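Local coordinates for GP37 (Pseudomonas phage phikz, PDB 5FT0), which inhibits the RNA degradosome of the bacterial host, probably by binding its ribonuclease RNase E, at residues 30-35 with 43-48; 159-164 with 227-232; 16-21 with 81-86. All coordinates share one frame; numbering follows the deposited sequence.

Contact 1: residues 30-35 with 43-48; sequences ISVHWV and VFVTCA
V43 meets W34 obliquely, its CG1 lying 4.0 Å from CE3 on the six-membered side of the indole. W34 holds CG between its backbone N and carbonyl carbon (chi1 63°), which swings the ring off the neighbouring strand and lets NE1 hydrogen-bond to D67. At F44 the backbone faces V35 in a hydrogen-bonded pair, with F44 N 3.0 Å from V35 O and the reciprocal bond from V35 N to F44 O. Only CB of F44 approaches V35 CG1, since the ring heads outward from there. V45 then turns to the other face, where its CG1 lies 3.9 Å from V32 CG1 and its CG2 reaches W34 CB. Here the two strands form a beta hairpin in the middle of a four-stranded antiparallel sheet, flanked by strands 4-6 and 55-59; V70 and V74 of helix 67-82 cover the face that carries V32, W34, V45 and C47. T46 pairs with H33 through two short bonds, T46 N to H33 O at 2.7 Å and H33 N to T46 O at 2.8 Å, and the two side chains lie together on the more exposed face. C47 rejoins the covered face, its CB 3.7 Å from I30 CG2 and its SG near V32 CG2. A48 closes the pairing with S31: the bond from S31 N to A48 O is almost straight (174°), whereas that from A48 N to S31 O is bent to 149°.

Contact 2: residues 159-164 with 227-232; sequences EEFEFL and IKIVRY
R231 lies flat against the ring of F163 where the first turns of helix 158-187 pack on a face of the seven-stranded antiparallel sheet, next to the end of its strand 220-232. Helix and strand segments run at 65° to each other. The closest packing is at this polar end. R231, with CG anti to the backbone N (chi1 -177°) and the chain extended as far as NE, projects from the end of the strand toward the helix. Its CD sits over the F163 ring face in a CH-pi contact, 3.6 Å from the centroid, and F163 CE1 lies over one face of the guanidinium, near NE, the two planes 4° apart. Nearer the strand, R231 CB rests 3.8 Å from L164 CD2. The apolar side is looser, although buried: L164 CD1 is 4.1 Å from I229 CG2, and F161 CE1 comes only to 4.4 Å from I229 CD1. V173 and F211 also pack around F161 and I229, while F153 meets the F161 ring edge-to-face. F163, by contrast, is exposed. Between the two backbones a water donates to both L164 O and V230 O, joining carbonyls that cannot bond to each other. The one direct hydrogen bond runs from R231 NE to F163 O, 2.7 Å long and bent at the hydrogen, with the oxygen at the guanidinium edge, in its plane, and the donor tilted from the carbonyl plane.

Contact 3: residues 16-21 with 81-86; sequences SKLDGL and DNLKYV
The flat-ended side chains of N82 and Y85 meet L21 at their CB atoms; the Y85 ring leads away from the interface, and the N82 amide is held on both atoms, ND2 by I78 O and OD1 by H25 N. The flat groups that L21 does approach are peptide carbonyls: its CD1 stands 3.8 Å from N82 O and also nears Y85 O. L21 CG points opposite its own backbone N (chi1 -179°), a reach that places CD1 3.9 Å from Y85 CB and CD2 4.2 Å from N82 CB. L15 of helix 8-15 packs beside L21 and N82. A second apolar touch lies deeper, where L18 and L83 cross at about a right angle with L18 CD1 3.8 Å from L83 CD2; Y183 of helix 158-187 packs on both. V86 fits against the backbone of the loop, CG1 lying 3.6 Å from D19 O, an oxygen that accepts a hydrogen bond from the Y183 hydroxyl. Residues 18-21 form a type II beta turn whose bond from L21 N to L18 O is weak. G20, at its third position, has the positive phi (72°) that favours glycine, and its lack of a side chain lets V86 CG1 pack close against the turn. The turn thus rests on the chain between helix 67-82 and helix 87-98, with V86 at the N-cap position of the latter.

How the contacts relate
Contacts 1 and 2 lie on opposite sides of the chain's centre, their own centres 36 Å apart. Contact 3 stands nearer to each, with nearest atoms about 9 Å from contact 1 and about 8 Å from contact 2. Along the chain, contact 1 is nested in the loop that contact 3 closes, and contact 2 follows both. Shared helices connect them: helix 67-82 lines the hairpin of contact 1 and runs into contact 3, while helix 158-187 has its first turns in contact 2 and brings Y183 to contact 3. The L83 side chain lies about 13 Å from the bound arginine, and helix 87-98, beginning after V86, carries I97 of the potassium site.

Contact 1: residues 30-35 with 43-48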
# COMPACT_ATOMS: atom_id res chain seq x y z
N ILE A 30 -1.71 23.01 -11.79
CA ILE A 30 -2.74 21.98 -11.66
C ILE A 30 -3.61 22.03 -12.91
O ILE A 30 -4.10 23.11 -13.28
CB ILE A 30 -3.61 22.20 -10.41
CG1 ILE A 30 -2.82 22.19 -9.10
CG2 ILE A 30 -4.62 21.08 -10.31
CD1 ILE A 30 -2.50 20.82 -8.57
N SER A 31 -3.83 20.88 -13.54
CA SER A 31 -4.89 20.75 -14.53
C SER A 31 -6.10 20.15 -13.83
O SER A 31 -6.00 19.07 -13.23
CB SER A 31 -4.45 19.88 -15.70
OG SER A 31 -5.50 19.74 -16.64
N VAL A 32 -7.23 20.84 -13.89
CA VAL A 32 -8.42 20.48 -13.12
C VAL A 32 -9.52 20.01 -14.07
O VAL A 32 -9.88 20.73 -15.02
CB VAL A 32 -8.92 21.66 -12.26
CG1 VAL A 32 -10.20 21.26 -11.52
CG2 VAL A 32 -7.85 22.11 -11.29
N HIS A 33 -10.04 18.82 -13.82
CA HIS A 33 -11.24 18.32 -14.47
C HIS A 33 -12.32 18.13 -13.42
O HIS A 33 -12.04 17.77 -12.27
CB HIS A 33 -10.98 16.98 -15.19
CG HIS A 33 -9.99 17.07 -16.31
ND1 HIS A 33 -10.36 17.06 -17.63
CD2 HIS A 33 -8.64 17.16 -16.29
CE1 HIS A 33 -9.28 17.15 -18.39
NE2 HIS A 33 -8.22 17.21 -17.60
N TRP A 34 -13.57 18.37 -13.82
CA TRP A 34 -14.69 18.15 -12.91
C TRP A 34 -15.94 17.83 -13.71
O TRP A 34 -16.08 18.23 -14.87
CB TRP A 34 -14.93 19.36 -12.00
CG TRP A 34 -15.31 20.62 -12.72
CD1 TRP A 34 -14.46 21.56 -13.23
CD2 TRP A 34 -16.64 21.09 -12.98
NE1 TRP A 34 -15.18 22.58 -13.80
CE2 TRP A 34 -16.52 22.32 -13.66
CE3 TRP A 34 -17.92 20.59 -12.71
CZ2 TRP A 34 -17.63 23.05 -14.08
CZ3 TRP A 34 -19.02 21.32 -13.12
CH2 TRP A 34 -18.87 22.54 -13.79
N VAL A 35 -16.85 17.09 -13.07
CA VAL A 35 -18.12 16.70 -13.67
C VAL A 35 -19.18 16.73 -12.58
O VAL A 35 -18.92 16.33 -11.43
CB VAL A 35 -18.03 15.31 -14.34
CG1 VAL A 35 -17.43 14.29 -13.38
CG2 VAL A 35 -19.40 14.86 -14.83
N VAL A 43 -20.22 17.14 -7.04
CA VAL A 43 -19.21 17.47 -8.03
C VAL A 43 -17.99 16.60 -7.76
O VAL A 43 -17.46 16.61 -6.64
CB VAL A 43 -18.83 18.96 -8.01
CG1 VAL A 43 -17.71 19.25 -8.99
CG2 VAL A 43 -20.05 19.82 -8.32
N PHE A 44 -17.56 15.85 -8.76
CA PHE A 44 -16.32 15.08 -8.69
C PHE A 44 -15.22 15.88 -9.37
O PHE A 44 -15.41 16.37 -10.49
CB PHE A 44 -16.48 13.71 -9.35
CG PHE A 44 -15.25 12.86 -9.27
CD1 PHE A 44 -14.93 12.19 -8.10
CD2 PHE A 44 -14.40 12.74 -10.36
CE1 PHE A 44 -13.80 11.41 -8.02
CE2 PHE A 44 -13.26 11.96 -10.28
CZ PHE A 44 -12.96 11.30 -9.11
N VAL A 45 -14.08 16.00 -8.70
CA VAL A 45 -12.97 16.83 -9.16
C VAL A 45 -11.73 15.97 -9.29
O VAL A 45 -11.45 15.14 -8.42
CB VAL A 45 -12.72 18.02 -8.20
CG1 VAL A 45 -11.56 18.87 -8.69
CG2 VAL A 45 -13.98 18.86 -8.06
N THR A 46 -10.98 16.18 -10.37
CA THR A 46 -9.70 15.52 -10.59
C THR A 46 -8.63 16.57 -10.82
O THR A 46 -8.81 17.47 -11.64
CB THR A 46 -9.77 14.56 -11.79
OG1 THR A 46 -10.76 13.55 -11.53
CG2 THR A 46 -8.42 13.89 -12.02
N CYS A 47 -7.51 16.45 -10.10
CA CYS A 47 -6.40 17.38 -10.19
C CYS A 47 -5.14 16.62 -10.58
O CYS A 47 -4.80 15.61 -9.96
CB CYS A 47 -6.19 18.11 -8.86
SG CYS A 47 -7.62 19.04 -8.27
N ALA A 48 -4.43 17.12 -11.59
CA ALA A 48 -3.26 16.43 -12.14
C ALA A 48 -2.08 17.38 -12.23
O ALA A 48 -2.22 18.51 -12.73
CB ALA A 48 -3.57 15.85 -13.52

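Contact 2: residues 159-164 with 227-232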
# COMPACT_ATOMS: atom_id res chain seq x y z
N GLU A 159 -6.57 15.32 31.74
CA GLU A 159 -6.77 13.91 32.06
C GLU A 159 -7.53 13.18 30.96
O GLU A 159 -7.34 11.98 30.77
CB GLU A 159 -7.52 13.77 33.39
N GLU A 160 -8.38 13.90 30.22
CA GLU A 160 -9.03 13.27 29.07
C GLU A 160 -8.05 13.02 27.94
O GLU A 160 -8.20 12.04 27.20
CB GLU A 160 -10.20 14.13 28.59
CG GLU A 160 -11.30 14.30 29.63
CD GLU A 160 -12.62 14.74 29.01
OE1 GLU A 160 -13.12 14.04 28.11
OE2 GLU A 160 -13.15 15.78 29.44
N PHE A 161 -7.03 13.87 27.80
CA PHE A 161 -5.95 13.56 26.87
C PHE A 161 -5.05 12.45 27.41
O PHE A 161 -4.43 11.72 26.63
CB PHE A 161 -5.12 14.82 26.57
CG PHE A 161 -5.75 15.72 25.55
CD1 PHE A 161 -5.50 15.53 24.20
CD2 PHE A 161 -6.59 16.75 25.93
CE1 PHE A 161 -6.08 16.36 23.25
CE2 PHE A 161 -7.17 17.58 24.99
CZ PHE A 161 -6.92 17.38 23.65
N GLU A 162 -4.97 12.31 28.73
CA GLU A 162 -4.29 11.15 29.31
C GLU A 162 -5.05 9.87 29.02
O GLU A 162 -4.44 8.81 28.85
CB GLU A 162 -4.10 11.33 30.81
CG GLU A 162 -3.12 12.43 31.18
CD GLU A 162 -2.97 12.60 32.68
OE1 GLU A 162 -3.69 11.92 33.44
OE2 GLU A 162 -2.12 13.42 33.11
N PHE A 163 -6.38 9.94 28.97
CA PHE A 163 -7.17 8.78 28.57
C PHE A 163 -6.91 8.42 27.11
O PHE A 163 -6.79 7.24 26.76
CB PHE A 163 -8.65 9.05 28.81
CG PHE A 163 -9.58 8.07 28.14
CD1 PHE A 163 -9.75 6.80 28.66
CD2 PHE A 163 -10.29 8.43 27.01
CE1 PHE A 163 -10.61 5.90 28.05
CE2 PHE A 163 -11.15 7.54 26.39
CZ PHE A 163 -11.31 6.27 26.92
N LEU A 164 -6.79 9.43 26.24
CA LEU A 164 -6.71 9.18 24.81
C LEU A 164 -5.35 8.60 24.41
O LEU A 164 -5.29 7.59 23.69
CB LEU A 164 -6.98 10.47 24.03
CG LEU A 164 -8.43 10.79 23.67
CD1 LEU A 164 -8.48 12.05 22.81
CD2 LEU A 164 -9.08 9.62 22.96
N ILE A 227 -8.58 17.12 12.96
CA ILE A 227 -7.60 16.23 13.55
C ILE A 227 -8.36 15.11 14.25
O ILE A 227 -9.25 15.37 15.07
CB ILE A 227 -6.69 16.96 14.55
CG1 ILE A 227 -5.93 18.09 13.85
CG2 ILE A 227 -5.72 15.99 15.19
CD1 ILE A 227 -4.99 18.84 14.76
N LYS A 228 -8.03 13.87 13.90
CA LYS A 228 -8.64 12.70 14.52
C LYS A 228 -7.63 12.01 15.41
O LYS A 228 -6.48 11.79 15.00
CB LYS A 228 -9.16 11.71 13.47
CG LYS A 228 -9.80 10.47 14.08
CD LYS A 228 -10.32 9.50 13.03
CE LYS A 228 -9.19 8.74 12.36
NZ LYS A 228 -9.71 7.74 11.38
N ILE A 229 -8.04 11.69 16.63
CA ILE A 229 -7.22 10.95 17.58
C ILE A 229 -7.97 9.69 17.96
O ILE A 229 -9.17 9.73 18.25
CB ILE A 229 -6.89 11.80 18.83
CG1 ILE A 229 -6.20 13.10 18.40
CG2 ILE A 229 -5.99 11.02 19.78
CD1 ILE A 229 -5.94 14.05 19.54
N VAL A 230 -7.26 8.56 17.96
CA VAL A 230 -7.86 7.25 18.19
C VAL A 230 -7.23 6.64 19.44
O VAL A 230 -6.00 6.58 19.55
CB VAL A 230 -7.67 6.31 16.99
CG1 VAL A 230 -8.39 4.98 17.23
CG2 VAL A 230 -8.17 6.97 15.71
N ARG A 231 -8.07 6.21 20.37
CA ARG A 231 -7.66 5.35 21.47
C ARG A 231 -8.26 3.97 21.25
O ARG A 231 -9.47 3.85 21.03
CB ARG A 231 -8.11 5.90 22.82
CG ARG A 231 -7.63 5.07 24.00
CD ARG A 231 -8.53 5.24 25.20
NE ARG A 231 -7.90 4.81 26.44
CZ ARG A 231 -8.09 3.62 27.01
NH1 ARG A 231 -8.91 2.74 26.45
NH2 ARG A 231 -7.47 3.32 28.14
N TYR A 232 -7.42 2.95 21.29
CA TYR A 232 -7.87 1.59 21.05
C TYR A 232 -8.29 0.95 22.37
O TYR A 232 -8.21 1.56 23.44
CB TYR A 232 -6.78 0.81 20.31
CG TYR A 232 -6.49 1.40 18.95
CD1 TYR A 232 -7.33 1.14 17.87
CD2 TYR A 232 -5.41 2.25 18.75
CE1 TYR A 232 -7.08 1.69 16.62
CE2 TYR A 232 -5.15 2.80 17.51
CZ TYR A 232 -5.99 2.52 16.45
OH TYR A 232 -5.75 3.06 15.21
O HOH W 1 -3.86 6.59 21.75

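Contact 3: residues 16-21 with 81-86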
# COMPACT_ATOMS: atom_id res chain seq x y z
N SER A 16 0.54 32.57 0.57
CA SER A 16 1.30 33.65 1.18
C SER A 16 0.47 34.49 2.14
O SER A 16 1.04 35.24 2.94
CB SER A 16 1.90 34.55 0.09
OG SER A 16 0.88 35.27 -0.59
N LYS A 17 -0.86 34.40 2.08
CA LYS A 17 -1.70 35.10 3.04
C LYS A 17 -1.79 34.39 4.38
O LYS A 17 -2.31 34.96 5.34
CB LYS A 17 -3.09 35.32 2.45
CG LYS A 17 -3.09 36.32 1.30
CD LYS A 17 -4.33 36.24 0.44
CE LYS A 17 -4.16 37.11 -0.81
NZ LYS A 17 -5.32 37.01 -1.73
N LEU A 18 -1.30 33.15 4.47
CA LEU A 18 -1.30 32.41 5.72
C LEU A 18 -0.16 32.90 6.62
O LEU A 18 1.01 32.86 6.22
CB LEU A 18 -1.17 30.92 5.47
CG LEU A 18 -2.37 30.19 4.86
CD1 LEU A 18 -2.06 28.72 4.66
CD2 LEU A 18 -3.59 30.36 5.74
N ASP A 19 -0.51 33.36 7.82
CA ASP A 19 0.49 33.70 8.82
C ASP A 19 1.40 32.52 9.12
O ASP A 19 0.94 31.38 9.23
CB ASP A 19 -0.20 34.15 10.11
CG ASP A 19 -0.35 35.65 10.20
OD1 ASP A 19 -0.44 36.32 9.15
OD2 ASP A 19 -0.38 36.16 11.34
N GLY A 20 2.69 32.80 9.25
CA GLY A 20 3.65 31.81 9.70
C GLY A 20 3.99 30.72 8.70
O GLY A 20 4.74 29.80 9.06
N LEU A 21 3.48 30.79 7.48
CA LEU A 21 3.82 29.81 6.45
C LEU A 21 5.02 30.30 5.66
O LEU A 21 4.96 31.37 5.05
CB LEU A 21 2.63 29.55 5.53
CG LEU A 21 2.89 28.52 4.43
CD1 LEU A 21 3.34 27.19 5.03
CD2 LEU A 21 1.64 28.31 3.57
N ASP A 81 -4.25 21.92 3.12
CA ASP A 81 -3.14 20.97 3.03
C ASP A 81 -1.83 21.56 3.54
O ASP A 81 -0.96 20.82 4.00
CB ASP A 81 -2.97 20.50 1.59
CG ASP A 81 -3.50 19.10 1.37
OD1 ASP A 81 -3.34 18.26 2.28
OD2 ASP A 81 -4.06 18.84 0.28
N ASN A 82 -1.66 22.87 3.45
CA ASN A 82 -0.40 23.50 3.81
C ASN A 82 -0.39 24.10 5.21
O ASN A 82 0.66 24.60 5.64
CB ASN A 82 -0.03 24.57 2.78
CG ASN A 82 0.55 23.97 1.51
OD1 ASN A 82 1.76 23.72 1.43
ND2 ASN A 82 -0.30 23.71 0.53
N LEU A 83 -1.51 24.06 5.92
CA LEU A 83 -1.52 24.46 7.32
C LEU A 83 -0.55 23.63 8.15
O LEU A 83 0.01 24.13 9.13
CB LEU A 83 -2.93 24.35 7.91
CG LEU A 83 -3.97 25.31 7.34
CD1 LEU A 83 -5.35 25.01 7.94
CD2 LEU A 83 -3.56 26.75 7.60
N LYS A 84 -0.34 22.37 7.76
CA LYS A 84 0.60 21.50 8.45
C LYS A 84 2.01 22.07 8.48
O LYS A 84 2.79 21.72 9.38
CB LYS A 84 0.63 20.12 7.79
CG LYS A 84 -0.48 19.19 8.23
CD LYS A 84 -0.54 17.98 7.31
CE LYS A 84 -1.06 18.37 5.94
NZ LYS A 84 -0.73 17.37 4.89
N TYR A 85 2.35 22.93 7.53
CA TYR A 85 3.70 23.47 7.42
C TYR A 85 3.84 24.86 8.03
O TYR A 85 4.93 25.43 7.99
CB TYR A 85 4.13 23.48 5.95
CG TYR A 85 3.97 22.13 5.29
CD1 TYR A 85 4.67 21.03 5.77
CD2 TYR A 85 3.11 21.96 4.21
CE1 TYR A 85 4.52 19.78 5.18
CE2 TYR A 85 2.96 20.71 3.62
CZ TYR A 85 3.67 19.63 4.10
OH TYR A 85 3.53 18.40 3.52
N VAL A 86 2.76 25.42 8.58
CA VAL A 86 2.87 26.64 9.36
C VAL A 86 3.77 26.38 10.55
O VAL A 86 3.62 25.38 11.25
CB VAL A 86 1.47 27.12 9.79
CG1 VAL A 86 1.58 28.21 10.84
CG2 VAL A 86 0.68 27.62 8.59